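Local coordinates for 3-oxoacyl-(Acyl-carrier protein) synthase (Burkholderia xenovorans, PDB 4EFI) that probably catalyses the condensation of an acyl group with malonyl-acyl-carrier protein, as a member of the thiolase-related 3-oxoacyl-[acyl-carrier-protein] synthases, at residues 16-27 with 175-185; 307-315 with 346-354. All coordinates share one frame; numbering follows the deposited sequence. Where two conformers were deposited one is given.

Contact 1. Residues 16-27 with 175-185. With FMT (formic acid), chain D.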
loop_
_atom_site.group_PDB
_atom_site.type_symbol
_atom_site.label_atom_id
_atom_site.label_comp_id
_atom_site.label_asym_id
_atom_site.label_seq_id
_atom_site.Cartn_x
_atom_site.Cartn_y
_atom_site.Cartn_z
ATOM N N GLY A 16 -21.761 4.896 -5.797
ATOM C CA GLY A 16 -21.883 6.338 -5.702
ATOM C C GLY A 16 -20.573 7.077 -5.483
ATOM O O GLY A 16 -20.600 8.272 -5.209
ATOM N N ALA A 17 -19.444 6.393 -5.633
ATOM C CA ALA A 17 -18.133 7.010 -5.465
ATOM C C ALA A 17 -17.154 6.443 -6.466
ATOM O O ALA A 17 -17.264 5.273 -6.834
ATOM C CB ALA A 17 -17.604 6.759 -4.056
ATOM N N ARG A 18 -16.191 7.250 -6.895
ATOM C CA ARG A 18 -15.197 6.815 -7.863
ATOM C C ARG A 18 -13.835 7.382 -7.518
ATOM O O ARG A 18 -13.717 8.436 -6.874
ATOM C CB ARG A 18 -15.579 7.262 -9.284
ATOM C CG ARG A 18 -15.678 8.766 -9.470
ATOM C CD ARG A 18 -16.142 9.174 -10.877
ATOM N NE ARG A 18 -15.084 9.061 -11.880
ATOM C CZ ARG A 18 -14.143 9.979 -12.087
ATOM N NH1 ARG A 18 -13.219 9.782 -13.016
ATOM N NH2 ARG A 18 -14.123 11.088 -11.361
ATOM N N ILE A 19 -12.798 6.674 -7.939
ATOM C CA ILE A 19 -11.459 7.204 -7.906
ATOM C C ILE A 19 -11.368 8.298 -8.971
ATOM O O ILE A 19 -11.698 8.077 -10.144
ATOM C CB ILE A 19 -10.408 6.115 -8.161
ATOM C CG1 ILE A 19 -10.449 5.086 -7.035
ATOM C CG2 ILE A 19 -9.029 6.736 -8.280
ATOM C CD1 ILE A 19 -9.567 3.863 -7.268
ATOM N N ALA A 20 -10.908 9.479 -8.560
ATOM C CA ALA A 20 -10.795 10.628 -9.448
ATOM C C ALA A 20 -9.357 10.930 -9.891
ATOM O O ALA A 20 -9.159 11.672 -10.854
ATOM C CB ALA A 20 -11.382 11.855 -8.752
ATOM N N GLY A 21 -8.357 10.394 -9.203
ATOM C CA GLY A 21 -6.961 10.655 -9.532
ATOM C C GLY A 21 -6.061 10.001 -8.514
ATOM O O GLY A 21 -6.515 9.741 -7.382
ATOM N N VAL A 22 -4.815 9.728 -8.888
ATOM C CA VAL A 22 -3.835 9.128 -7.974
ATOM C C VAL A 22 -2.452 9.705 -8.307
ATOM O O VAL A 22 -2.053 9.734 -9.471
ATOM C CB VAL A 22 -3.734 7.594 -8.138
ATOM C CG1 VAL A 22 -2.807 6.996 -7.068
ATOM C CG2 VAL A 22 -5.087 6.914 -8.109
ATOM N N VAL A 23 -1.751 10.219 -7.304
ATOM C CA VAL A 23 -0.364 10.625 -7.491
ATOM C C VAL A 23 0.519 9.942 -6.440
ATOM O O VAL A 23 0.149 9.875 -5.244
ATOM C CB VAL A 23 -0.183 12.150 -7.386
ATOM C CG1 VAL A 23 1.280 12.553 -7.462
ATOM C CG2 VAL A 23 -0.973 12.846 -8.480
ATOM N N SER A 24 1.690 9.495 -6.858
ATOM C CA SER A 24 2.696 8.936 -5.951
ATOM C C SER A 24 3.886 9.866 -5.911
ATOM O O SER A 24 4.249 10.447 -6.946
ATOM C CB SER A 24 3.172 7.571 -6.434
ATOM O OG SER A 24 2.107 6.645 -6.532
ATOM N N CYS A 25 4.527 9.959 -4.758
ATOM C CA CYS A 25 5.772 10.705 -4.588
ATOM C C CYS A 25 6.789 9.795 -3.914
ATOM O O CYS A 25 6.541 9.222 -2.834
ATOM C CB CYS A 25 5.554 11.953 -3.726
ATOM S SG CYS A 25 7.071 12.916 -3.468
ATOM N N VAL A 26 7.946 9.642 -4.539
ATOM C CA VAL A 26 9.041 8.841 -4.009
ATOM C C VAL A 26 10.245 9.722 -3.690
ATOM O O VAL A 26 10.455 10.756 -4.318
ATOM C CB VAL A 26 9.471 7.716 -4.976
ATOM C CG1 VAL A 26 8.350 6.734 -5.141
ATOM C CG2 VAL A 26 9.934 8.269 -6.354
ATOM N N PRO A 27 11.058 9.331 -2.704
ATOM C CA PRO A 27 12.324 10.035 -2.481
ATOM C C PRO A 27 13.156 10.052 -3.748
ATOM O O PRO A 27 13.221 9.084 -4.486
ATOM C CB PRO A 27 12.991 9.208 -1.362
ATOM C CG PRO A 27 11.841 8.625 -0.627
ATOM C CD PRO A 27 10.841 8.273 -1.713
ATOM N N ASP A 175 10.711 3.235 -0.015
ATOM C CA ASP A 175 9.803 4.227 0.544
ATOM C C ASP A 175 8.972 4.913 -0.540
ATOM O O ASP A 175 9.464 5.176 -1.634
ATOM C CB ASP A 175 10.596 5.287 1.308
ATOM C CG ASP A 175 11.363 4.714 2.481
ATOM O OD1 ASP A 175 10.988 3.635 2.975
ATOM O OD2 ASP A 175 12.338 5.354 2.915
ATOM N N ALA A 176 7.699 5.153 -0.245
ATOM C CA ALA A 176 6.836 5.932 -1.122
ATOM C C ALA A 176 5.655 6.507 -0.351
ATOM O O ALA A 176 5.245 5.957 0.664
ATOM C CB ALA A 176 6.342 5.069 -2.272
ATOM N N GLY A 177 5.090 7.593 -0.866
ATOM C CA GLY A 177 3.865 8.163 -0.337
ATOM C C GLY A 177 2.917 8.454 -1.485
ATOM O O GLY A 177 3.362 8.764 -2.583
ATOM N N THR A 178 1.614 8.351 -1.244
ATOM C CA THR A 178 0.640 8.526 -2.323
ATOM C C THR A 178 -0.573 9.273 -1.823
ATOM O O THR A 178 -0.882 9.299 -0.624
ATOM C CB THR A 178 0.188 7.172 -2.900
ATOM O OG1 THR A 178 -0.674 6.492 -1.976
ATOM C CG2 THR A 178 1.373 6.290 -3.240
ATOM N N MET A 179 -1.256 9.923 -2.760
ATOM C CA MET A 179 -2.543 10.537 -2.494
ATOM C C MET A 179 -3.526 10.104 -3.571
ATOM O O MET A 179 -3.229 10.237 -4.752
ATOM C CB MET A 179 -2.436 12.074 -2.421
ATOM C CG MET A 179 -3.678 12.723 -1.804
ATOM S SD MET A 179 -3.741 12.510 0.004
ATOM C CE MET A 179 -2.697 13.857 0.520
ATOM N N THR A 180 -4.686 9.615 -3.141
ATOM C CA THR A 180 -5.780 9.196 -4.010
ATOM C C THR A 180 -6.981 10.076 -3.728
ATOM O O THR A 180 -7.327 10.315 -2.556
ATOM C CB THR A 180 -6.170 7.721 -3.739
ATOM O OG1 THR A 180 -5.056 6.873 -4.043
ATOM C CG2 THR A 180 -7.369 7.277 -4.597
ATOM N N ALA A 181 -7.610 10.581 -4.784
ATOM C CA ALA A 181 -8.817 11.407 -4.679
ATOM C C ALA A 181 -10.015 10.538 -4.966
ATOM O O ALA A 181 -10.029 9.808 -5.954
ATOM C CB ALA A 181 -8.778 12.537 -5.705
ATOM N N LEU A 182 -11.031 10.649 -4.121
ATOM C CA LEU A 182 -12.318 10.008 -4.332
ATOM C C LEU A 182 -13.389 11.077 -4.433
ATOM O O LEU A 182 -13.343 12.066 -3.724
ATOM C CB LEU A 182 -12.692 9.087 -3.169
ATOM C CG LEU A 182 -11.696 8.030 -2.765
ATOM C CD1 LEU A 182 -12.277 7.268 -1.581
ATOM C CD2 LEU A 182 -11.386 7.073 -3.916
ATOM N N GLU A 183 -14.379 10.858 -5.292
ATOM C CA GLU A 183 -15.477 11.814 -5.471
ATOM C C GLU A 183 -16.811 11.106 -5.685
ATOM O O GLU A 183 -16.878 10.021 -6.253
ATOM C CB GLU A 183 -15.215 12.759 -6.663
ATOM C CG GLU A 183 -16.161 13.970 -6.711
ATOM C CD GLU A 183 -15.793 15.017 -7.747
ATOM O OE1 GLU A 183 -15.296 14.640 -8.824
ATOM O OE2 GLU A 183 -16.030 16.213 -7.465
ATOM N N THR A 184 -17.878 11.739 -5.228
ATOM C CA THR A 184 -19.224 11.320 -5.548
ATOM C C THR A 184 -19.356 11.127 -7.074
ATOM O O THR A 184 -18.820 11.915 -7.870
ATOM C CB THR A 184 -20.241 12.348 -4.941
ATOM O OG1 THR A 184 -21.585 11.976 -5.255
ATOM C CG2 THR A 184 -19.964 13.744 -5.418
ATOM N N SER A 185 -20.048 10.053 -7.472
ATOM C CA SER A 185 -20.289 9.692 -8.866
ATOM C C SER A 185 -21.750 9.313 -9.034
ATOM O O SER A 185 -22.368 8.796 -8.107
ATOM C CB SER A 185 -19.395 8.527 -9.257
ATOM O OG SER A 185 -19.732 7.371 -8.528
HETATM C C FMT D . -21.141 5.345 -9.068
HETATM O O1 FMT D . -21.708 4.382 -8.581
HETATM O O2 FMT D . -19.956 5.172 -9.646
HETATM O O HOH W 1 -22.843 9.582 -4.186
#
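Val23 and Met179 form one of the hydrogen-bonded pairs that join strand 17-26 to the antiparallel strand 176-184, each backbone N lying 2.9 Å from the other's carbonyl O. The backbone ladder runs from Arg18 with Glu183 to Cys25 with Gly177. A beta bulge interrupts it: Ala20 N donates to Ala181 O at 2.8 Å, while Ala181 N returns a bond to Gly21 O, so two residues face one. Beyond the strand, Ser185 N reaches Gly16 O from above the carbonyl plane. Gly16 has a positive phi of 91°, which suits glycine, and its N donates to O1 of the formic acid at 2.8 Å.

Among the apolar contacts, Ile19 CG1 meets Leu182 CD2 at 3.8 Å, and Val22 lies alongside Thr180, a beta-branched pair suited to extended backbone; Thr180 OG1 turns to Tyr131. At the bulge, Ala20 CB points toward the partner strand and meets Ala181 CB at 4.1 Å; small residues suit this spot.

At the partly exposed end Arg18 NH2 is 4.5 Å from Glu183 OE1, too far for a salt bridge, and Glu183 OE2 pairs with Arg149 instead.

Helix 66-81 packs on Val23, Cys25 and Met179; helices 130-143 and 305-313 cover the opposite face, and strands 149-156 and 349-353 flank the pair.

Contact 2. Residues 307-315 with 346-354; sequences PLLITTELK and LNIVDTIET
Thr311 and Thr351 meet through their hydroxyls where helix 305-313 lies across strand 349-353, an edge strand, within this chain, of one of the two mixed sheets of a layered alpha/beta architecture consistent with the thiolase fold. The axes of helix segment 307-313 and strand 349-353 approach to 6.9 Å and run at 101° to each other, nearly at right angles. On its other side the helix packs through Leu309 and Ile310 on strand 266-269 of the second sheet, and so lies between the two.

The CB of Thr311 is directed toward the strand. Its OG1 sits between the backbone N and the carbonyl carbon (chi1 67°), which carries it to Thr351 OG1 at 2.8 Å; either oxygen could be the donor. The same OG1 also bonds to Ser24 on the adjoining strand, so this buried hydroxyl has polar partners on two strands. The methyl branch, CG2, lies against the backbone instead, 3.4 Å from Asp350 O. Threonine suits the place because one branch is polar and the other fills space. From the next residue of the helix, Thr312 CG2 approaches Thr351 OG1 to 3.5 Å.

Val349 supplies the apolar half. Its CG1 methyl reaches between Thr311 CA, 3.7 Å away, and Lys315 CA, so it fits where helix 305-313 ends and helix 315-320 begins.

Lys315 lays its extended methylenes alongside the strand, CD passing 3.2 Å from Val349 O. A final bend at chi4 turns NZ onto that same oxygen at 2.8 Å, nearly in line with the C=O bond. A long, flexible side chain can thus bond an edge-strand carbonyl, while the carboxylate of Asp350 remains beyond salt-bridge range. Between the two elements, a water donates to Thr311 O at 2.8 Å and hydrogen-bonds Thr351 OG1.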
loop_
_atom_site.group_PDB
_atom_site.type_symbol
_atom_site.label_atom_id
_atom_site.label_comp_id
_atom_site.label_asym_id
_atom_site.label_seq_id
_atom_site.Cartn_x
_atom_site.Cartn_y
_atom_site.Cartn_z
ATOM N N PRO A 307 -1.086 1.737 -4.823
ATOM C CA PRO A 307 -1.231 2.997 -5.567
ATOM C C PRO A 307 0.028 3.361 -6.376
ATOM O O PRO A 307 -0.080 3.918 -7.469
ATOM C CB PRO A 307 -1.552 4.037 -4.478
ATOM C CG PRO A 307 -1.145 3.406 -3.188
ATOM C CD PRO A 307 -1.364 1.913 -3.396
ATOM N N LEU A 308 1.210 3.004 -5.881
ATOM C CA LEU A 308 2.446 3.254 -6.635
ATOM C C LEU A 308 2.445 2.409 -7.911
ATOM O O LEU A 308 2.803 2.887 -9.001
ATOM C CB LEU A 308 3.682 2.968 -5.770
ATOM C CG LEU A 308 5.033 3.241 -6.448
ATOM C CD1 LEU A 308 5.216 4.697 -6.804
ATOM C CD2 LEU A 308 6.145 2.743 -5.525
ATOM N N LEU A 309 1.955 1.186 -7.811
ATOM C CA LEU A 309 1.834 0.305 -8.960
ATOM C C LEU A 309 0.877 0.929 -9.994
ATOM O O LEU A 309 1.149 0.908 -11.205
ATOM C CB LEU A 309 1.343 -1.066 -8.494
ATOM C CG LEU A 309 1.492 -2.253 -9.418
ATOM C CD1 LEU A 309 2.938 -2.554 -9.674
ATOM C CD2 LEU A 309 0.802 -3.419 -8.744
ATOM N N ILE A 310 -0.243 1.486 -9.534
ATOM C CA ILE A 310 -1.179 2.147 -10.439
ATOM C C ILE A 310 -0.474 3.272 -11.177
ATOM O O ILE A 310 -0.580 3.383 -12.391
ATOM C CB ILE A 310 -2.405 2.700 -9.684
ATOM C CG1 ILE A 310 -3.209 1.546 -9.100
ATOM C CG2 ILE A 310 -3.274 3.588 -10.588
ATOM C CD1 ILE A 310 -4.301 1.950 -8.150
ATOM N N THR A 311 0.230 4.142 -10.457
ATOM C CA THR A 311 0.795 5.317 -11.123
ATOM C C THR A 311 1.955 4.981 -12.046
ATOM O O THR A 311 2.077 5.581 -13.118
ATOM C CB THR A 311 1.163 6.470 -10.151
ATOM O OG1 THR A 311 2.250 6.091 -9.294
ATOM C CG2 THR A 311 -0.021 6.870 -9.311
ATOM N N THR A 312 2.814 4.045 -11.672
ATOM C CA THR A 312 3.968 3.736 -12.497
ATOM C C THR A 312 3.638 2.790 -13.650
ATOM O O THR A 312 4.321 2.836 -14.683
ATOM C CB THR A 312 5.166 3.157 -11.700
ATOM O OG1 THR A 312 4.867 1.840 -11.239
ATOM C CG2 THR A 312 5.542 4.027 -10.540
ATOM N N GLU A 313 2.614 1.941 -13.508
ATOM C CA GLU A 313 2.349 0.920 -14.529
ATOM C C GLU A 313 1.103 1.182 -15.365
ATOM O O GLU A 313 1.042 0.711 -16.510
ATOM C CB GLU A 313 2.250 -0.480 -13.902
ATOM C CG GLU A 313 3.448 -0.903 -13.062
ATOM C CD GLU A 313 4.772 -0.674 -13.742
ATOM O OE1 GLU A 313 5.026 -1.338 -14.772
ATOM O OE2 GLU A 313 5.593 0.136 -13.252
ATOM N N LEU A 314 0.121 1.901 -14.832
ATOM C CA LEU A 314 -1.167 2.030 -15.507
ATOM C C LEU A 314 -1.509 3.436 -15.961
ATOM O O LEU A 314 -2.589 3.646 -16.522
ATOM C CB LEU A 314 -2.304 1.478 -14.633
ATOM C CG LEU A 314 -2.245 -0.007 -14.266
ATOM C CD1 LEU A 314 -3.466 -0.425 -13.458
ATOM C CD2 LEU A 314 -2.134 -0.873 -15.512
ATOM N N LYS A 315 -0.583 4.388 -15.826
ATOM C CA LYS A 315 -0.859 5.769 -16.240
ATOM C C LYS A 315 -1.339 5.882 -17.681
ATOM O O LYS A 315 -2.363 6.508 -17.964
ATOM C CB LYS A 315 0.405 6.623 -16.049
ATOM C CG LYS A 315 0.323 8.049 -16.594
ATOM C CD LYS A 315 1.615 8.828 -16.266
ATOM C CE LYS A 315 1.664 10.195 -16.918
ATOM N NZ LYS A 315 0.541 11.069 -16.478
ATOM N N LEU A 346 -8.735 8.363 -16.428
ATOM C CA LEU A 346 -8.205 9.382 -15.530
ATOM C C LEU A 346 -7.063 10.106 -16.199
ATOM O O LEU A 346 -6.146 9.463 -16.712
ATOM C CB LEU A 346 -7.661 8.748 -14.247
ATOM C CG LEU A 346 -8.601 7.940 -13.363
ATOM C CD1 LEU A 346 -7.855 7.456 -12.125
ATOM C CD2 LEU A 346 -9.826 8.762 -12.999
ATOM N N ASN A 347 -7.093 11.431 -16.157
ATOM C CA ASN A 347 -5.966 12.238 -16.611
ATOM C C ASN A 347 -4.880 12.465 -15.560
ATOM O O ASN A 347 -3.716 12.656 -15.901
ATOM C CB ASN A 347 -6.450 13.608 -17.094
ATOM C CG ASN A 347 -7.287 13.532 -18.355
ATOM O OD1 ASN A 347 -7.031 12.711 -19.239
ATOM N ND2 ASN A 347 -8.297 14.397 -18.444
ATOM N N ILE A 348 -5.258 12.454 -14.277
ATOM C CA ILE A 348 -4.330 12.777 -13.203
ATOM C C ILE A 348 -3.891 11.488 -12.542
ATOM O O ILE A 348 -4.489 11.012 -11.566
ATOM C CB ILE A 348 -4.910 13.795 -12.191
ATOM C CG1 ILE A 348 -5.447 15.015 -12.938
ATOM C CG2 ILE A 348 -3.860 14.232 -11.189
ATOM C CD1 ILE A 348 -4.404 15.702 -13.843
ATOM N N VAL A 349 -2.872 10.884 -13.132
ATOM C CA VAL A 349 -2.212 9.693 -12.626
ATOM C C VAL A 349 -0.732 9.964 -12.849
ATOM O O VAL A 349 -0.300 10.097 -14.001
ATOM C CB VAL A 349 -2.614 8.445 -13.423
ATOM C CG1 VAL A 349 -1.859 7.219 -12.914
ATOM C CG2 VAL A 349 -4.122 8.238 -13.367
ATOM N N ASP A 350 0.066 10.101 -11.797
ATOM C CA ASP A 350 1.442 10.566 -11.957
ATOM C C ASP A 350 2.328 10.072 -10.833
ATOM O O ASP A 350 1.836 9.734 -9.774
ATOM C CB ASP A 350 1.480 12.088 -12.018
ATOM C CG ASP A 350 2.433 12.613 -13.086
ATOM O OD1 ASP A 350 3.411 11.909 -13.458
ATOM O OD2 ASP A 350 2.181 13.739 -13.560
ATOM N N THR A 351 3.626 10.035 -11.106
ATOM C CA THR A 351 4.649 9.673 -10.138
ATOM C C THR A 351 5.687 10.787 -10.156
ATOM O O THR A 351 6.226 11.113 -11.226
ATOM C CB THR A 351 5.335 8.336 -10.469
ATOM O OG1 THR A 351 4.347 7.329 -10.706
ATOM C CG2 THR A 351 6.221 7.911 -9.342
ATOM N N ILE A 352 5.932 11.416 -9.010
ATOM C CA ILE A 352 6.886 12.510 -8.880
ATOM C C ILE A 352 7.916 12.122 -7.829
ATOM O O ILE A 352 7.749 11.137 -7.119
ATOM C CB ILE A 352 6.190 13.831 -8.469
ATOM C CG1 ILE A 352 5.475 13.692 -7.118
ATOM C CG2 ILE A 352 5.176 14.237 -9.541
ATOM C CD1 ILE A 352 4.943 15.007 -6.551
ATOM N N GLU A 353 8.975 12.907 -7.710
ATOM C CA GLU A 353 9.928 12.678 -6.638
ATOM C C GLU A 353 10.081 13.908 -5.779
ATOM O O GLU A 353 9.634 15.005 -6.133
ATOM C CB GLU A 353 11.267 12.148 -7.159
ATOM C CG GLU A 353 12.000 13.052 -8.043
ATOM C CD GLU A 353 13.289 12.428 -8.664
ATOM O OE1 GLU A 353 13.601 11.204 -8.556
ATOM O OE2 GLU A 353 14.026 13.218 -9.294
ATOM N N THR A 354 10.683 13.721 -4.620
ATOM C CA THR A 354 10.949 14.832 -3.731
ATOM C C THR A 354 11.956 15.805 -4.335
ATOM O O THR A 354 12.646 15.483 -5.322
ATOM C CB THR A 354 11.532 14.337 -2.399
ATOM O OG1 THR A 354 12.722 13.568 -2.649
ATOM C CG2 THR A 354 10.539 13.480 -1.645
ATOM O OXT THR A 354 12.101 16.918 -3.816
HETATM O O HOH W 2 4.030 7.500 -13.440
HETATM O O HOH W 3 -3.379 8.802 -16.826
#

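Overall arrangement
After strand 10-15 of the other sheet, the chain forms strand 17-26, then passes through 147 residues of mixed helix, strand and loop before strand 176-184 returns beside it and contact 1 closes that long loop. Contact 2 opens well afterwards and closes a shorter one: 30 residues, mostly the strands 323-331 and 335-343 of the other sheet, separate its segments. The two loops are therefore in series, neither enclosing nor crossing the other. In space they adjoin, with centres about 9 Å apart, because strand 349-353 pairs in parallel with strand 17-26; Ser24 O lies 2.8 Å from Ile352 N. Contact 1 joins two strands of the sheet, and contact 2 lays helix 305-313 on that added third strand.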